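PDB 5AHW: universal stress protein from Mycobacterium smegmatis, which binds cyclic AMP as a homodimer of the universal stress protein A family and probably takes part in cyclic-nucleotide signalling. Local coordinates for residues Ala94-Leu99 and Ala134-Thr139; Val116-Ile121 and Ser128-Val133; Glu73-Ala78 and Thr84-Arg89; Val9-Asp12 and Ser16-Arg19. All blocks are in the same frame, centred on the assembly; numbering follows the deposited sequence.

Interaction 1: Ala94-Leu99 and Ala134-Thr139; sequences APVDAL and ARRSKT. With CMP (adenosine-3',5'-cyclic-monophosphate), chain K; SO4 (sulfate ion), chain L.
The guanidinium of Arg-136 meets Val-96 with its NH1 end, which lies 3.4 Å from the methyl CG1 of Val-96. The two side chains run roughly perpendicular to each other, and the methyl approaches the guanidinium obliquely. CG1 reaches the arginine because it stands anti to the backbone N of Val-96 (chi1 176°). Asp-97 adds a weaker electrostatic term: its OD1 is 4.0 Å from Arg-136 NH1, a long salt bridge, with the carboxylate and guanidinium planes 35° apart. A water molecule fills in between them, donating to Asp-97 OD1 at 2.6 Å and accepting from Arg-136 NH1. These groups join the first turn of helix 95-105 to the last turn of helix 129-136, two helices of the alpha/beta universal stress protein fold; both touch strand 110-114 of the parallel sheet. Arg-136 is extended from CG to NE, and the NE/NH2 edge of its guanidinium binds a sulfate, probably from the crystallisation liquor. Its NE donates to sulfate O1 and its NH2 to sulfate O4, each bond 2.8 Å long, so the anion fixes the rotation of the group. Arg-135, bent at chi3, approaches the same sulfate through NE, bonded to O2 at 3.1 Å. Away from the arginines, helix 95-105 borders the cyclic AMP pocket: Leu-99 CD1 lies 3.6 Å from N3 of the adenine, and Pro-95 packs its ring against the base.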
# COMPACT_ATOMS: atom_id res chain seq x y z
N ALA B 94 -13.63 -15.74 -6.67
CA ALA B 94 -12.20 -15.93 -6.64
C ALA B 94 -11.65 -14.70 -5.92
O ALA B 94 -12.32 -13.68 -5.86
CB ALA B 94 -11.63 -16.10 -8.04
N PRO B 95 -10.43 -14.81 -5.35
CA PRO B 95 -10.01 -13.73 -4.52
C PRO B 95 -9.86 -12.41 -5.28
O PRO B 95 -10.26 -11.35 -4.72
CB PRO B 95 -8.65 -14.20 -3.98
CG PRO B 95 -8.63 -15.66 -4.17
CD PRO B 95 -9.61 -16.01 -5.21
N VAL B 96 -9.22 -12.43 -6.45
CA VAL B 96 -8.93 -11.16 -7.11
C VAL B 96 -10.22 -10.36 -7.47
O VAL B 96 -10.42 -9.12 -7.15
CB VAL B 96 -8.03 -11.36 -8.36
CG1 VAL B 96 -7.82 -10.03 -9.07
CG2 VAL B 96 -6.69 -11.91 -7.93
N ASP B 97 -11.09 -11.09 -8.15
CA ASP B 97 -12.41 -10.61 -8.53
C ASP B 97 -13.15 -10.13 -7.28
O ASP B 97 -13.74 -9.06 -7.26
CB ASP B 97 -13.26 -11.78 -9.17
CG ASP B 97 -12.81 -12.19 -10.65
OD1 ASP B 97 -12.04 -11.47 -11.34
OD2 ASP B 97 -13.29 -13.24 -11.15
N ALA B 98 -13.18 -10.94 -6.23
CA ALA B 98 -14.01 -10.55 -5.10
C ALA B 98 -13.49 -9.25 -4.47
O ALA B 98 -14.28 -8.36 -4.17
CB ALA B 98 -14.06 -11.67 -4.06
N LEU B 99 -12.17 -9.08 -4.35
CA LEU B 99 -11.60 -7.90 -3.67
C LEU B 99 -11.74 -6.64 -4.53
O LEU B 99 -12.22 -5.60 -4.05
CB LEU B 99 -10.15 -8.09 -3.26
CG LEU B 99 -9.96 -9.15 -2.20
CD1 LEU B 99 -8.50 -9.57 -2.06
CD2 LEU B 99 -10.44 -8.64 -0.86
N ALA B 134 -3.19 -5.47 -7.54
CA ALA B 134 -2.49 -4.20 -7.79
C ALA B 134 -2.74 -3.81 -9.22
O ALA B 134 -3.00 -2.64 -9.51
CB ALA B 134 -0.97 -4.35 -7.52
N ARG B 135 -2.69 -4.78 -10.17
CA ARG B 135 -2.84 -4.33 -11.52
C ARG B 135 -4.26 -3.91 -11.82
O ARG B 135 -4.47 -3.07 -12.70
CB ARG B 135 -2.36 -5.32 -12.56
CG ARG B 135 -0.84 -5.57 -12.63
CD ARG B 135 -0.47 -6.40 -13.84
NE ARG B 135 -0.87 -7.73 -13.50
CZ ARG B 135 -0.06 -8.60 -12.89
NH1 ARG B 135 1.23 -8.34 -12.73
NH2 ARG B 135 -0.52 -9.74 -12.51
N ARG B 136 -5.24 -4.49 -11.14
CA ARG B 136 -6.64 -4.31 -11.54
C ARG B 136 -7.37 -3.22 -10.74
O ARG B 136 -8.37 -2.72 -11.18
CB ARG B 136 -7.40 -5.63 -11.52
CG ARG B 136 -6.91 -6.64 -12.59
CD ARG B 136 -7.73 -7.93 -12.58
NE ARG B 136 -7.04 -9.02 -13.29
CZ ARG B 136 -7.28 -10.30 -13.14
NH1 ARG B 136 -8.27 -10.69 -12.38
NH2 ARG B 136 -6.60 -11.20 -13.86
N SER B 137 -6.86 -2.87 -9.60
CA SER B 137 -7.52 -1.92 -8.72
C SER B 137 -7.63 -0.53 -9.32
O SER B 137 -6.77 -0.08 -10.05
CB SER B 137 -6.75 -1.92 -7.39
OG SER B 137 -7.45 -1.17 -6.43
N LYS B 138 -8.70 0.16 -9.01
CA LYS B 138 -8.85 1.56 -9.38
C LYS B 138 -8.72 2.39 -8.12
O LYS B 138 -9.10 3.50 -8.14
CB LYS B 138 -10.27 1.84 -10.05
CG LYS B 138 -10.52 0.98 -11.34
CD LYS B 138 -11.74 1.36 -12.21
CE LYS B 138 -13.03 1.55 -11.41
NZ LYS B 138 -14.29 1.47 -12.27
N THR B 139 -8.28 1.82 -7.00
CA THR B 139 -7.97 2.58 -5.83
C THR B 139 -6.50 2.37 -5.35
O THR B 139 -5.73 1.61 -5.91
CB THR B 139 -8.90 2.19 -4.69
OG1 THR B 139 -8.55 0.87 -4.27
CG2 THR B 139 -10.22 2.06 -5.17
P CMP K . -1.20 -12.89 2.50
O1P CMP K . -0.30 -12.22 3.53
O2P CMP K . -1.45 -14.28 2.86
O5' CMP K . -0.72 -12.71 1.01
C5' CMP K . -1.56 -12.81 -0.17
C4' CMP K . -2.83 -12.06 0.14
O4' CMP K . -3.84 -12.22 -0.83
C3' CMP K . -3.48 -12.49 1.40
O3' CMP K . -2.63 -12.13 2.49
C2' CMP K . -4.85 -11.80 1.31
O2' CMP K . -4.82 -10.40 1.61
C1' CMP K . -5.11 -11.99 -0.20
N9 CMP K . -5.97 -13.19 -0.33
C8 CMP K . -5.58 -14.44 -0.67
N7 CMP K . -6.61 -15.29 -0.63
C5 CMP K . -7.67 -14.60 -0.27
C6 CMP K . -9.11 -14.87 -0.07
N6 CMP K . -9.57 -16.10 -0.26
N1 CMP K . -9.91 -13.87 0.30
C2 CMP K . -9.47 -12.62 0.49
N3 CMP K . -8.17 -12.29 0.34
C4 CMP K . -7.25 -13.22 -0.04
S SO4 L . -4.11 -9.12 -15.33
O1 SO4 L . -5.38 -8.31 -15.46
O2 SO4 L . -3.67 -8.98 -13.88
O3 SO4 L . -3.12 -8.53 -16.27
O4 SO4 L . -4.33 -10.56 -15.30
O HOH W 1 -10.87 -9.16 -11.37

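Interaction 2: Val116-Ile121 and Ser128-Val133; sequences VGLSTI and SVPANV. With CMP (adenosine-3',5'-cyclic-monophosphate), chain K.
Leu-118 reaches helix 129-136 with one branch: its CD2 methyl lies 3.7 Å from Ala-131 CB and 3.9 Å from Pro-130 CB. The leucine and proline side chains meet at a slant, CD2 resting over the first turn of the helix. Beside it the Pro-130 ring is touched by the backbone, Val-116 O lying 3.4 Å from Pro-130 CG. Gly-117 fits closely against Ser-128, with its carbonyl O 3.8 Å from Ser-128 CB; at its backbone angles a CB would press on Val-116 O and come tight against Ser-128 CB. The next shell is the helix start. Ser-128 is the N-cap of helix 129-136, and its OG accepts from Ala-131 N at 3.2 Å. With OG between the backbone N and the carbonyl carbon (chi1 68°), it can take this N-H. The contact ties the loop following strand 110-114 to the helix leading into strand 140-144, part of the Rossmann-like alpha/beta fold of the HUP clan. On the nucleotide side, Val-116 N donates to O5' of cyclic AMP (3.1 Å), while Val-129 CG1 packs 3.4 Å from the ribose O4'. Thr-146 borders Val-116, Pro-95 packs on Val-129, and Val-113 of strand 110-114 lies against the Pro-130 ring. Farther out, Thr-120 caps the following helix 121-126 through a bond from Gly-123 N, and Leu-118 also packs on Ala-134 of the second subunit.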
# COMPACT_ATOMS: atom_id res chain seq x y z
N VAL B 116 2.08 -12.51 -0.19
CA VAL B 116 2.42 -13.91 -0.46
C VAL B 116 2.19 -14.11 -1.91
O VAL B 116 1.16 -13.76 -2.43
CB VAL B 116 1.57 -14.87 0.39
CG1 VAL B 116 1.74 -16.32 -0.05
CG2 VAL B 116 1.94 -14.69 1.86
N GLY B 117 3.18 -14.65 -2.60
CA GLY B 117 3.05 -14.98 -4.01
C GLY B 117 3.73 -14.02 -4.96
O GLY B 117 4.02 -14.38 -6.12
N LEU B 118 4.10 -12.82 -4.47
CA LEU B 118 4.65 -11.83 -5.35
C LEU B 118 6.02 -12.14 -5.85
O LEU B 118 6.49 -11.55 -6.81
CB LEU B 118 4.83 -10.51 -4.55
CG LEU B 118 3.78 -9.48 -4.44
CD1 LEU B 118 4.45 -8.23 -3.89
CD2 LEU B 118 3.11 -9.28 -5.81
N SER B 119 6.78 -12.96 -5.16
CA SER B 119 8.12 -13.09 -5.58
C SER B 119 8.42 -14.39 -6.41
O SER B 119 9.53 -14.49 -6.93
CB SER B 119 9.04 -13.08 -4.33
OG SER B 119 8.75 -14.27 -3.58
N THR B 120 7.53 -15.39 -6.45
CA THR B 120 7.84 -16.61 -7.17
C THR B 120 7.76 -16.35 -8.68
O THR B 120 6.98 -15.47 -9.14
CB THR B 120 6.94 -17.79 -6.83
OG1 THR B 120 5.57 -17.50 -7.24
CG2 THR B 120 7.04 -18.13 -5.40
N ILE B 121 8.54 -17.12 -9.45
CA ILE B 121 8.51 -16.94 -10.89
C ILE B 121 7.13 -17.35 -11.43
O ILE B 121 6.58 -16.69 -12.29
CB ILE B 121 9.64 -17.64 -11.61
CG1 ILE B 121 10.99 -17.13 -11.08
CG2 ILE B 121 9.58 -17.31 -13.08
CD1 ILE B 121 11.20 -15.60 -11.19
N SER B 128 -0.74 -13.80 -9.12
CA SER B 128 -0.92 -13.95 -7.70
C SER B 128 -1.95 -12.96 -7.27
O SER B 128 -2.14 -11.97 -7.91
CB SER B 128 0.40 -13.62 -6.97
OG SER B 128 0.74 -12.22 -7.07
N VAL B 129 -2.59 -13.20 -6.15
CA VAL B 129 -3.57 -12.27 -5.63
C VAL B 129 -3.05 -10.85 -5.41
O VAL B 129 -3.61 -9.94 -5.92
CB VAL B 129 -4.20 -12.81 -4.35
CG1 VAL B 129 -5.30 -11.86 -3.89
CG2 VAL B 129 -4.75 -14.21 -4.62
N PRO B 130 -1.90 -10.66 -4.75
CA PRO B 130 -1.49 -9.26 -4.64
C PRO B 130 -1.14 -8.58 -5.96
O PRO B 130 -1.45 -7.42 -6.11
CB PRO B 130 -0.24 -9.30 -3.75
CG PRO B 130 0.05 -10.73 -3.50
CD PRO B 130 -1.21 -11.49 -3.75
N ALA B 131 -0.38 -9.23 -6.85
CA ALA B 131 -0.01 -8.62 -8.09
C ALA B 131 -1.25 -8.31 -8.95
O ALA B 131 -1.32 -7.26 -9.59
CB ALA B 131 0.90 -9.52 -8.83
N ASN B 132 -2.21 -9.23 -8.99
CA ASN B 132 -3.33 -9.04 -9.90
C ASN B 132 -4.26 -7.98 -9.31
O ASN B 132 -4.88 -7.20 -10.03
CB ASN B 132 -4.12 -10.34 -10.14
CG ASN B 132 -3.36 -11.43 -10.87
OD1 ASN B 132 -2.18 -11.35 -11.19
ND2 ASN B 132 -4.10 -12.47 -11.23
N VAL B 133 -4.40 -7.99 -8.00
CA VAL B 133 -5.13 -6.91 -7.34
C VAL B 133 -4.52 -5.53 -7.64
O VAL B 133 -5.22 -4.56 -7.97
CB VAL B 133 -5.20 -7.17 -5.82
CG1 VAL B 133 -5.66 -5.97 -5.06
CG2 VAL B 133 -6.19 -8.25 -5.51
P CMP K . -1.20 -12.89 2.50
O1P CMP K . -0.30 -12.22 3.53
O2P CMP K . -1.45 -14.28 2.86
O5' CMP K . -0.72 -12.71 1.01
C5' CMP K . -1.56 -12.81 -0.17
C4' CMP K . -2.83 -12.06 0.14
O4' CMP K . -3.84 -12.22 -0.83
C3' CMP K . -3.48 -12.49 1.40
O3' CMP K . -2.63 -12.13 2.49
C2' CMP K . -4.85 -11.80 1.31
O2' CMP K . -4.82 -10.40 1.61
C1' CMP K . -5.11 -11.99 -0.20
N9 CMP K . -5.97 -13.19 -0.33
C8 CMP K . -5.58 -14.44 -0.67
N7 CMP K . -6.61 -15.29 -0.63
C5 CMP K . -7.67 -14.60 -0.27
C6 CMP K . -9.11 -14.87 -0.07
N6 CMP K . -9.57 -16.10 -0.26
N1 CMP K . -9.91 -13.87 0.30
C2 CMP K . -9.47 -12.62 0.49
N3 CMP K . -8.17 -12.29 0.34
C4 CMP K . -7.25 -13.22 -0.04

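Interaction 3: Glu73-Ala78 and Thr84-Arg89; sequences EANDRA and TDIEER
Asn-75 swings its amide out to the strand by placing CG anti to the backbone N (chi1 -165°), while Glu-88 holds CG beside its own backbone N and then runs extended to the carboxylate. These two rotamers bring Asn-75 ND2 to 3.0 Å from Glu-88 OE2 in a hydrogen bond with an N-H...O angle of 149°. The side chains cross at about a right angle and the amide and carboxylate planes are nearly perpendicular, 78° apart. The bond arrives at the anti lone pair of OE2, on the side away from the other carboxylate oxygen, and OE2 is tilted somewhat out of the amide plane. A second bond steadies the amide: ND2 donates to a water at 2.8 Å, which in turn donates to the backbone O of Ile-86, so that both protons of the amide nitrogen appear to be employed. The contact packs helix 65-80 on strand 86-92, outermost within this chain, and belongs to the helix-to-strand half of the beta-alpha-beta unit of strand 34-41, helix 65-80 and strand 86-92, whose strands are parallel neighbours. The axes of segments 73-78 and 86-89 run nearly antiparallel, 9.4 Å apart at closest approach. Beside the polar pair lies Ile-86, whose CD1 is 3.8 Å from Asn-75 OD1 and 4.1 Å from Ala-78 CB, giving the helix an apolar footing next to the amide. Ala-74 and Ala-78 turn inward, packing on Ile-37 and Leu-35 of strand 34-41 and on Val-21 of helix 15-31. Leu-71, one turn before Asn-75, packs against the side chain of Glu-88.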
# COMPACT_ATOMS: atom_id res chain seq x y z
N GLU B 73 -12.01 -14.24 13.68
CA GLU B 73 -10.63 -14.02 14.10
C GLU B 73 -10.08 -12.75 13.46
O GLU B 73 -9.48 -11.94 14.15
CB GLU B 73 -9.77 -15.23 13.84
CG GLU B 73 -8.29 -15.06 14.22
CD GLU B 73 -8.01 -14.96 15.74
OE1 GLU B 73 -8.89 -15.30 16.59
OE2 GLU B 73 -6.87 -14.55 16.07
N ALA B 74 -10.32 -12.53 12.17
CA ALA B 74 -9.83 -11.30 11.56
C ALA B 74 -10.38 -10.08 12.26
O ALA B 74 -9.69 -9.07 12.44
CB ALA B 74 -10.13 -11.22 10.08
N ASN B 75 -11.65 -10.17 12.63
CA ASN B 75 -12.31 -9.10 13.39
C ASN B 75 -11.62 -8.81 14.74
O ASN B 75 -11.34 -7.67 15.07
CB ASN B 75 -13.78 -9.49 13.64
CG ASN B 75 -14.63 -8.32 14.08
OD1 ASN B 75 -14.24 -7.54 14.94
ND2 ASN B 75 -15.83 -8.19 13.50
N ASP B 76 -11.39 -9.86 15.51
CA ASP B 76 -10.66 -9.75 16.76
C ASP B 76 -9.28 -9.11 16.52
O ASP B 76 -8.88 -8.25 17.29
CB ASP B 76 -10.52 -11.11 17.43
CG ASP B 76 -11.84 -11.64 17.95
OD1 ASP B 76 -12.76 -10.82 18.18
OD2 ASP B 76 -11.98 -12.88 18.14
N ARG B 77 -8.59 -9.48 15.45
CA ARG B 77 -7.24 -8.93 15.22
C ARG B 77 -7.37 -7.46 14.90
O ARG B 77 -6.65 -6.65 15.48
CB ARG B 77 -6.56 -9.66 14.08
CG ARG B 77 -6.18 -11.07 14.43
CD ARG B 77 -4.95 -11.04 15.29
NE ARG B 77 -3.85 -10.70 14.43
CZ ARG B 77 -3.06 -11.61 13.85
NH1 ARG B 77 -3.23 -12.88 14.06
NH2 ARG B 77 -2.05 -11.22 13.11
N ALA B 78 -8.31 -7.10 14.02
CA ALA B 78 -8.50 -5.70 13.66
C ALA B 78 -8.95 -4.83 14.84
O ALA B 78 -8.51 -3.70 15.00
CB ALA B 78 -9.48 -5.57 12.54
N THR B 84 -12.60 0.34 15.18
CA THR B 84 -13.85 0.26 15.90
C THR B 84 -15.06 0.17 14.98
O THR B 84 -16.15 -0.16 15.44
CB THR B 84 -14.07 1.53 16.76
OG1 THR B 84 -13.96 2.69 15.91
CG2 THR B 84 -13.03 1.64 17.91
N ASP B 85 -14.91 0.51 13.70
CA ASP B 85 -16.00 0.34 12.77
C ASP B 85 -15.68 -0.77 11.72
O ASP B 85 -15.17 -0.47 10.65
CB ASP B 85 -16.24 1.67 12.08
CG ASP B 85 -17.36 1.60 11.09
OD1 ASP B 85 -18.03 0.55 11.07
OD2 ASP B 85 -17.57 2.59 10.35
N ILE B 86 -16.02 -2.02 12.03
CA ILE B 86 -15.62 -3.21 11.27
C ILE B 86 -16.81 -3.99 10.73
O ILE B 86 -17.76 -4.28 11.45
CB ILE B 86 -14.80 -4.15 12.16
CG1 ILE B 86 -13.62 -3.39 12.78
CG2 ILE B 86 -14.33 -5.37 11.38
CD1 ILE B 86 -13.03 -4.07 13.98
N GLU B 87 -16.73 -4.35 9.47
CA GLU B 87 -17.81 -5.03 8.78
C GLU B 87 -17.17 -6.31 8.26
O GLU B 87 -16.03 -6.24 7.82
CB GLU B 87 -18.26 -4.13 7.66
CG GLU B 87 -19.48 -4.57 6.88
CD GLU B 87 -19.92 -3.53 5.84
OE1 GLU B 87 -20.54 -2.53 6.27
OE2 GLU B 87 -19.65 -3.71 4.60
N GLU B 88 -17.83 -7.47 8.37
CA GLU B 88 -17.28 -8.71 7.77
C GLU B 88 -18.06 -9.04 6.46
O GLU B 88 -19.32 -8.95 6.46
CB GLU B 88 -17.39 -9.87 8.75
CG GLU B 88 -16.81 -9.67 10.13
CD GLU B 88 -17.21 -10.78 11.08
OE1 GLU B 88 -17.81 -11.74 10.63
OE2 GLU B 88 -16.96 -10.72 12.29
N ARG B 89 -17.37 -9.37 5.37
CA ARG B 89 -18.03 -9.73 4.10
C ARG B 89 -17.55 -11.09 3.55
O ARG B 89 -16.49 -11.14 2.95
CB ARG B 89 -17.74 -8.70 3.01
CG ARG B 89 -18.04 -7.26 3.35
CD ARG B 89 -19.52 -6.96 3.41
NE ARG B 89 -20.07 -7.38 2.14
CZ ARG B 89 -20.33 -6.59 1.10
NH1 ARG B 89 -20.23 -5.26 1.20
NH2 ARG B 89 -20.75 -7.17 -0.03
O HOH W 2 -18.12 -6.50 13.38

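Interaction 4: Val9-Asp12 and Ser16-Arg19; sequences VGTD and SSLR. With CMP (adenosine-3',5'-cyclic-monophosphate), chain K.
The loop leaving strand 6-10 and the start of helix 15-31 open the first beta-alpha-beta unit of the fold, and their contact holds one wall of the cyclic AMP site. At its centre is the hydroxyl of Ser-17. Thr-11 OG1 donates to Ser-17 OG at 2.7 Å; a chi1 of 177° turns OG1 away from the backbone N of Thr-11 and toward helix 15-31. Ser-17 OG is also 3.0 Å from Asp-12 OD1, but its proton has a second possible acceptor in Ser-14 O, so which one it serves is not settled. Asp-12 OD1 has a partner of its own in the hydroxyl of Ser-14, and Thr-11 OG1 additionally accepts from Gly-13 N, so the turn between strand and helix is laced from within. Leu-18 CD2 comes 3.9 Å from Thr-11 OG1 and packs on Ala-74 of helix 65-80. The nucleotide lies over this framework. Its ribose O2' donates to the carbonyl O of Gly-10 across 2.5 Å, and Ser-16 OG donates to the phosphate oxygen O2P at 2.7 Å. The methylene of Ser-17 abuts the phosphoester, CB lying 3.3 Å from O3', and the CB of Asp-12 is 3.5 Å from N7 of the adenine. At Gly-10 there is no room for a side chain, since a CB would clash with adenine N3. The buried hydroxyls of Thr-11 and Ser-17 are engaged in bonds inside the protein, which probably helps to hold the backbone on which Gly-10 and Ser-16 present an acceptor to the ribose and a donor to the cyclic phosphate.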
# COMPACT_ATOMS: atom_id res chain seq x y z
N VAL B 9 -9.84 -4.98 3.40
CA VAL B 9 -8.76 -5.91 3.60
C VAL B 9 -9.22 -7.30 3.32
O VAL B 9 -10.31 -7.71 3.71
CB VAL B 9 -8.07 -5.79 4.99
CG1 VAL B 9 -8.99 -6.11 6.20
CG2 VAL B 9 -6.79 -6.66 5.04
N GLY B 10 -8.39 -8.04 2.58
CA GLY B 10 -8.64 -9.42 2.21
C GLY B 10 -7.87 -10.34 3.09
O GLY B 10 -6.68 -10.13 3.31
N THR B 11 -8.57 -11.30 3.70
CA THR B 11 -7.93 -12.39 4.42
C THR B 11 -8.43 -13.76 3.96
O THR B 11 -9.62 -13.91 3.75
CB THR B 11 -8.13 -12.28 5.94
OG1 THR B 11 -7.54 -13.44 6.58
CG2 THR B 11 -9.53 -12.17 6.32
N ASP B 12 -7.52 -14.73 3.79
CA ASP B 12 -7.88 -16.16 3.59
C ASP B 12 -7.71 -17.01 4.87
O ASP B 12 -7.74 -18.23 4.81
CB ASP B 12 -7.07 -16.79 2.50
CG ASP B 12 -5.60 -16.76 2.82
OD1 ASP B 12 -5.24 -16.02 3.77
OD2 ASP B 12 -4.83 -17.41 2.10
N SER B 16 -0.14 -15.09 7.63
CA SER B 16 0.38 -13.99 6.80
C SER B 16 -0.74 -12.99 6.58
O SER B 16 -0.64 -11.78 6.89
CB SER B 16 0.91 -14.54 5.43
OG SER B 16 0.01 -15.42 4.78
N SER B 17 -1.90 -13.50 6.16
CA SER B 17 -2.98 -12.56 5.87
C SER B 17 -3.49 -11.80 7.12
O SER B 17 -3.96 -10.66 7.03
CB SER B 17 -4.13 -13.27 5.15
OG SER B 17 -4.95 -14.01 6.02
N LEU B 18 -3.44 -12.45 8.27
CA LEU B 18 -3.92 -11.81 9.47
C LEU B 18 -3.01 -10.65 9.86
O LEU B 18 -3.47 -9.71 10.53
CB LEU B 18 -4.04 -12.83 10.59
CG LEU B 18 -5.19 -13.81 10.34
CD1 LEU B 18 -5.11 -14.91 11.37
CD2 LEU B 18 -6.54 -13.16 10.38
N ARG B 19 -1.76 -10.70 9.43
CA ARG B 19 -0.86 -9.58 9.59
C ARG B 19 -1.31 -8.43 8.70
O ARG B 19 -1.10 -7.27 9.08
CB ARG B 19 0.63 -9.94 9.31
CG ARG B 19 1.22 -10.86 10.36
CD ARG B 19 2.72 -11.17 10.23
NE ARG B 19 3.01 -12.19 9.19
CZ ARG B 19 3.34 -13.48 9.38
NH1 ARG B 19 3.46 -14.02 10.61
NH2 ARG B 19 3.57 -14.25 8.31
P CMP K . -1.20 -12.89 2.50
O1P CMP K . -0.30 -12.22 3.53
O2P CMP K . -1.45 -14.28 2.86
O5' CMP K . -0.72 -12.71 1.01
C5' CMP K . -1.56 -12.81 -0.17
C4' CMP K . -2.83 -12.06 0.14
O4' CMP K . -3.84 -12.22 -0.83
C3' CMP K . -3.48 -12.49 1.40
O3' CMP K . -2.63 -12.13 2.49
C2' CMP K . -4.85 -11.80 1.31
O2' CMP K . -4.82 -10.40 1.61
C1' CMP K . -5.11 -11.99 -0.20
N9 CMP K . -5.97 -13.19 -0.33
C8 CMP K . -5.58 -14.44 -0.67
N7 CMP K . -6.61 -15.29 -0.63
C5 CMP K . -7.67 -14.60 -0.27
C6 CMP K . -9.11 -14.87 -0.07
N6 CMP K . -9.57 -16.10 -0.26
N1 CMP K . -9.91 -13.87 0.30
C2 CMP K . -9.47 -12.62 0.49
N3 CMP K . -8.17 -12.29 0.34
C4 CMP K . -7.25 -13.22 -0.04

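From the N terminus, interaction 4 closes first, across the short loop between strand 6-10 and helix 15-31. Interaction 3 follows in series, closing the turn from helix 65-80 to strand 86-92; its helix touches interaction 4 where Ala-74 packs on Thr-11. Interaction 1 then opens at helix 95-105 and closes at the C-terminal end of helix 129-136, and the shorter loop of interaction 2 lies wholly within that span; no two of the loops cross. Interactions 1 and 2 share helix 129-136 and touch through Val-96. Interactions 1, 2 and 4 border one cyclic AMP, whereas interaction 3 lies across the chain's centre from interactions 1 and 2.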